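Local coordinates for protein alpha-rhamnosidase (Dictyoglomus thermophilum, PDB 6I60) that probably hydrolyses terminal non-reducing alpha-L-rhamnose residues of alpha-L-rhamnosides, at residues Val215-Gln220 with Thr230-Ser235; Ala192-Ala197 with Tyr202-Asn207. All blocks are in the same frame, centred on the assembly; numbering follows the deposited sequence.

Contacts 1 and 2 sit side by side in one beta-sandwich, their centres about 7 Å apart. All four segments belong to the alpha-L-rhamnosidase N-terminal domain. Contact 2 comes first along the chain, pairing 192-197 with 202-207 across the two layers, and contact 1 follows, joining the loop at 215-220 to 230-235. Strands 189-199 and 226-233 are antiparallel neighbours in one sheet, and Tyr232 N hydrogen-bonds Val194 O at 2.8 Å. Tyr202 of contact 2 also meets Asp217 of contact 1, OH to OD2, at 2.5 Å. The apolar interior of the sandwich thus passes directly into a small polar cluster under the loop.

Contact 1: residues Val215-Gln220 with Thr230-Ser235; sequences VLDPGQ and TVYDVS
This is a buried polar contact between a loop and a strand of a beta-sandwich. Residues 215-220 lie in the loop between strand 209-210 and strand 226-233, and Asp217 reaches the side chains of that second strand. Thr230 OG1 donates a hydrogen bond to Asp217 OD2 at 2.5 Å, on the syn lone pair, the side of the other carboxylate oxygen. The two side chains come from opposite directions. Thr230 has OG1 anti to its carbonyl carbon (chi1 -53°), which aims the hydroxyl at the loop. Tyr232 lies two residues along the strand, and its OH comes to 3.5 Å from Asp217 OD2. The carboxylate and ring planes are 62° apart. OD2 is also hydrogen-bonded to Tyr202 OH, from strand 201-206, and is thus met by the hydroxyls of Thr230 and Tyr202. Tyr202 OH also hydrogen-bonds Tyr232 OH. An alanine in place of Asp217 is likely to leave the hydroxyls of Thr230 and Tyr202 without their shared acceptor and the loop without this tie to the strand. The peptide bond that follows Asp217 is cis, leading into Pro218. Within the strand, Thr230 CG2 lies 3.4 Å above the plane of the Tyr232 ring, offset toward its rim.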
# COMPACT_ATOMS: atom_id res chain seq x y z
N VAL A 215 9.89 12.44 0.21
CA VAL A 215 10.70 12.34 1.42
C VAL A 215 10.95 10.86 1.70
O VAL A 215 10.26 9.98 1.20
CB VAL A 215 10.02 13.01 2.63
CG1 VAL A 215 10.06 14.52 2.49
CG2 VAL A 215 8.59 12.52 2.79
N LEU A 216 11.97 10.61 2.52
CA LEU A 216 12.35 9.25 2.92
C LEU A 216 12.55 8.35 1.70
O LEU A 216 12.08 7.21 1.65
CB LEU A 216 11.32 8.65 3.88
CG LEU A 216 11.15 9.39 5.21
CD1 LEU A 216 10.30 8.58 6.17
CD2 LEU A 216 12.50 9.70 5.84
N ASP A 217 13.26 8.88 0.70
CA ASP A 217 13.66 8.30 -0.57
C ASP A 217 15.09 7.78 -0.48
O ASP A 217 15.95 8.41 0.15
CB ASP A 217 13.57 9.35 -1.69
CG ASP A 217 13.22 8.74 -3.03
OD1 ASP A 217 12.18 8.06 -3.12
OD2 ASP A 217 13.99 8.94 -3.99
N PRO A 218 15.40 6.62 -1.10
CA PRO A 218 14.48 5.79 -1.87
C PRO A 218 13.66 4.83 -1.00
O PRO A 218 13.70 4.92 0.23
CB PRO A 218 15.41 5.02 -2.79
CG PRO A 218 16.65 4.85 -1.99
CD PRO A 218 16.77 6.08 -1.12
N GLY A 219 12.93 3.93 -1.65
CA GLY A 219 12.13 2.97 -0.93
C GLY A 219 12.96 1.87 -0.29
O GLY A 219 14.08 1.56 -0.70
N GLN A 220 12.38 1.27 0.75
CA GLN A 220 13.06 0.21 1.49
C GLN A 220 12.99 -1.09 0.69
O GLN A 220 11.90 -1.60 0.40
CB GLN A 220 12.42 0.04 2.86
CG GLN A 220 12.25 1.33 3.63
CD GLN A 220 11.67 1.11 5.02
OE1 GLN A 220 11.49 -0.03 5.45
NE2 GLN A 220 11.37 2.20 5.71
N THR A 230 16.15 6.93 -8.07
CA THR A 230 15.14 7.89 -8.47
C THR A 230 15.72 8.84 -9.51
O THR A 230 16.87 9.27 -9.40
CB THR A 230 14.62 8.69 -7.26
OG1 THR A 230 14.20 7.78 -6.24
CG2 THR A 230 13.45 9.58 -7.66
N VAL A 231 14.92 9.17 -10.53
CA VAL A 231 15.30 10.11 -11.57
C VAL A 231 14.47 11.37 -11.41
O VAL A 231 13.25 11.31 -11.22
CB VAL A 231 15.12 9.50 -12.98
CG1 VAL A 231 13.76 8.86 -13.09
CG2 VAL A 231 15.28 10.58 -14.04
N TYR A 232 15.14 12.52 -11.47
CA TYR A 232 14.49 13.81 -11.31
C TYR A 232 14.70 14.67 -12.56
O TYR A 232 15.70 14.53 -13.27
CB TYR A 232 15.02 14.55 -10.08
CG TYR A 232 14.63 13.92 -8.77
CD1 TYR A 232 13.33 14.02 -8.29
CD2 TYR A 232 15.56 13.24 -8.00
CE1 TYR A 232 12.96 13.44 -7.09
CE2 TYR A 232 15.21 12.66 -6.80
CZ TYR A 232 13.91 12.77 -6.34
OH TYR A 232 13.55 12.20 -5.14
N ASP A 233 13.74 15.56 -12.81
CA ASP A 233 13.83 16.52 -13.90
C ASP A 233 14.35 17.83 -13.33
O ASP A 233 13.63 18.53 -12.62
CB ASP A 233 12.47 16.71 -14.58
CG ASP A 233 12.40 17.98 -15.40
OD1 ASP A 233 13.34 18.24 -16.18
OD2 ASP A 233 11.40 18.72 -15.26
N VAL A 234 15.60 18.16 -13.64
CA VAL A 234 16.24 19.35 -13.10
C VAL A 234 16.59 20.30 -14.24
O VAL A 234 17.58 21.03 -14.17
CB VAL A 234 17.49 18.99 -12.27
CG1 VAL A 234 17.09 18.23 -11.02
CG2 VAL A 234 18.46 18.18 -13.11
N SER A 235 15.77 20.29 -15.29
CA SER A 235 16.01 21.17 -16.43
C SER A 235 16.01 22.63 -16.00
O SER A 235 17.02 23.33 -16.13
CB SER A 235 14.96 20.92 -17.51
OG SER A 235 15.08 19.61 -18.04

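Contact 2: residues Ala192-Ala197 with Tyr202-Asn207; sequences ARVYIA and YELYIN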
# COMPACT_ATOMS: atom_id res chain seq x y z
N ALA A 192 17.54 18.34 -18.63
CA ALA A 192 18.47 17.86 -17.62
C ALA A 192 17.81 16.78 -16.79
O ALA A 192 16.64 16.90 -16.41
CB ALA A 192 18.95 19.00 -16.72
N ARG A 193 18.57 15.72 -16.51
CA ARG A 193 18.08 14.60 -15.71
C ARG A 193 19.12 14.24 -14.67
O ARG A 193 20.33 14.44 -14.86
CB ARG A 193 17.77 13.39 -16.58
CG ARG A 193 16.63 13.61 -17.56
CD ARG A 193 15.32 13.88 -16.83
NE ARG A 193 14.19 13.90 -17.75
CZ ARG A 193 13.74 15.00 -18.35
NH1 ARG A 193 14.34 16.16 -18.14
NH2 ARG A 193 12.70 14.93 -19.17
N VAL A 194 18.65 13.69 -13.55
CA VAL A 194 19.48 13.36 -12.40
C VAL A 194 19.04 12.00 -11.88
O VAL A 194 17.87 11.83 -11.51
CB VAL A 194 19.39 14.43 -11.30
CG1 VAL A 194 19.67 13.83 -9.94
CG2 VAL A 194 20.37 15.56 -11.59
N TYR A 195 19.96 11.03 -11.86
CA TYR A 195 19.65 9.65 -11.49
C TYR A 195 20.46 9.32 -10.24
O TYR A 195 21.64 8.97 -10.33
CB TYR A 195 19.97 8.69 -12.64
CG TYR A 195 19.45 9.13 -13.99
CD1 TYR A 195 20.15 10.06 -14.76
CD2 TYR A 195 18.27 8.61 -14.51
CE1 TYR A 195 19.68 10.46 -16.00
CE2 TYR A 195 17.79 9.01 -15.74
CZ TYR A 195 18.50 9.93 -16.48
OH TYR A 195 18.02 10.33 -17.71
N ILE A 196 19.81 9.41 -9.08
CA ILE A 196 20.48 9.30 -7.79
C ILE A 196 19.92 8.11 -7.02
O ILE A 196 18.72 7.81 -7.11
CB ILE A 196 20.33 10.60 -6.97
CG1 ILE A 196 20.96 10.46 -5.58
CG2 ILE A 196 18.86 11.01 -6.88
CD1 ILE A 196 21.25 11.78 -4.90
N ALA A 197 20.79 7.43 -6.28
CA ALA A 197 20.41 6.39 -5.33
C ALA A 197 21.26 6.62 -4.08
O ALA A 197 22.39 6.13 -3.98
CB ALA A 197 20.61 4.99 -5.90
N TYR A 202 18.35 10.05 1.35
CA TYR A 202 19.09 11.15 0.75
C TYR A 202 18.17 12.36 0.58
O TYR A 202 16.94 12.25 0.63
CB TYR A 202 19.70 10.76 -0.60
CG TYR A 202 18.69 10.64 -1.72
CD1 TYR A 202 18.03 9.44 -1.97
CD2 TYR A 202 18.39 11.73 -2.54
CE1 TYR A 202 17.11 9.33 -2.99
CE2 TYR A 202 17.47 11.63 -3.56
CZ TYR A 202 16.83 10.43 -3.78
OH TYR A 202 15.91 10.32 -4.80
N GLU A 203 18.79 13.51 0.36
CA GLU A 203 18.10 14.73 -0.04
C GLU A 203 18.96 15.44 -1.07
O GLU A 203 20.16 15.66 -0.84
CB GLU A 203 17.83 15.64 1.16
CG GLU A 203 16.44 15.49 1.75
CD GLU A 203 16.09 16.57 2.76
OE1 GLU A 203 17.03 17.18 3.33
OE2 GLU A 203 14.89 16.82 2.98
N LEU A 204 18.37 15.78 -2.21
CA LEU A 204 19.11 16.33 -3.34
C LEU A 204 18.88 17.83 -3.45
O LEU A 204 17.75 18.32 -3.31
CB LEU A 204 18.69 15.64 -4.64
CG LEU A 204 19.28 16.21 -5.93
CD1 LEU A 204 20.77 15.92 -6.01
CD2 LEU A 204 18.54 15.65 -7.13
N TYR A 205 19.96 18.57 -3.72
CA TYR A 205 19.91 20.01 -3.92
C TYR A 205 20.71 20.37 -5.16
O TYR A 205 21.76 19.78 -5.43
CB TYR A 205 20.47 20.76 -2.70
CG TYR A 205 19.61 20.64 -1.46
CD1 TYR A 205 18.57 21.53 -1.22
CD2 TYR A 205 19.85 19.64 -0.53
CE1 TYR A 205 17.79 21.42 -0.09
CE2 TYR A 205 19.07 19.52 0.61
CZ TYR A 205 18.04 20.41 0.82
OH TYR A 205 17.26 20.30 1.95
N ILE A 206 20.21 21.35 -5.91
CA ILE A 206 20.89 21.86 -7.10
C ILE A 206 20.81 23.38 -7.07
O ILE A 206 19.71 23.94 -7.13
CB ILE A 206 20.29 21.31 -8.41
CG1 ILE A 206 20.73 19.86 -8.63
CG2 ILE A 206 20.71 22.18 -9.59
CD1 ILE A 206 20.47 19.35 -10.02
N ASN A 207 21.97 24.03 -6.96
CA ASN A 207 22.05 25.49 -6.93
C ASN A 207 21.24 26.09 -5.78
O ASN A 207 20.74 27.21 -5.87
CB ASN A 207 21.63 26.11 -8.26
CG ASN A 207 22.60 25.79 -9.39
OD1 ASN A 207 23.82 25.84 -9.20
ND2 ASN A 207 22.07 25.46 -10.55
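Ile196 holds CG1 anti to its backbone N, and Tyr202 CG stands between its backbone N and carbonyl carbon (chi1 74°). These rotations set Ile196 over one face of the Tyr202 ring. CG1 of Ile196 makes a CH-pi contact, 4.3 Å from the ring centroid and 15° off the normal. Its CG2 branch touches nearer the phenol end, 3.7 Å from Tyr202 CE2. The phenol OH is held by Asp217 and Tyr232. Further along, Val194 and Leu204 meet tip to tip, with CG1 of Val194 at 3.5 Å from CD2 of Leu204. Val194 CG2 and Ile206 CD1 touch at 4.1 Å, with the two side chains running alongside in opposite directions. Val194, Ile196, Tyr202, Leu204 and Ile206 all point inward, in keeping with the alternation along a strand. The strand axes are 8.8 Å apart at closest and run antiparallel at 156°. This is face-to-face packing of two layers in a beta-sandwich. In one layer, strand 189-199 lies between strands 264-273 and 226-233. In the other, strand 201-206 pairs with strands 209-210 and 242-250, and Val247 of strand 242-250 touches both Ile196 and Leu204.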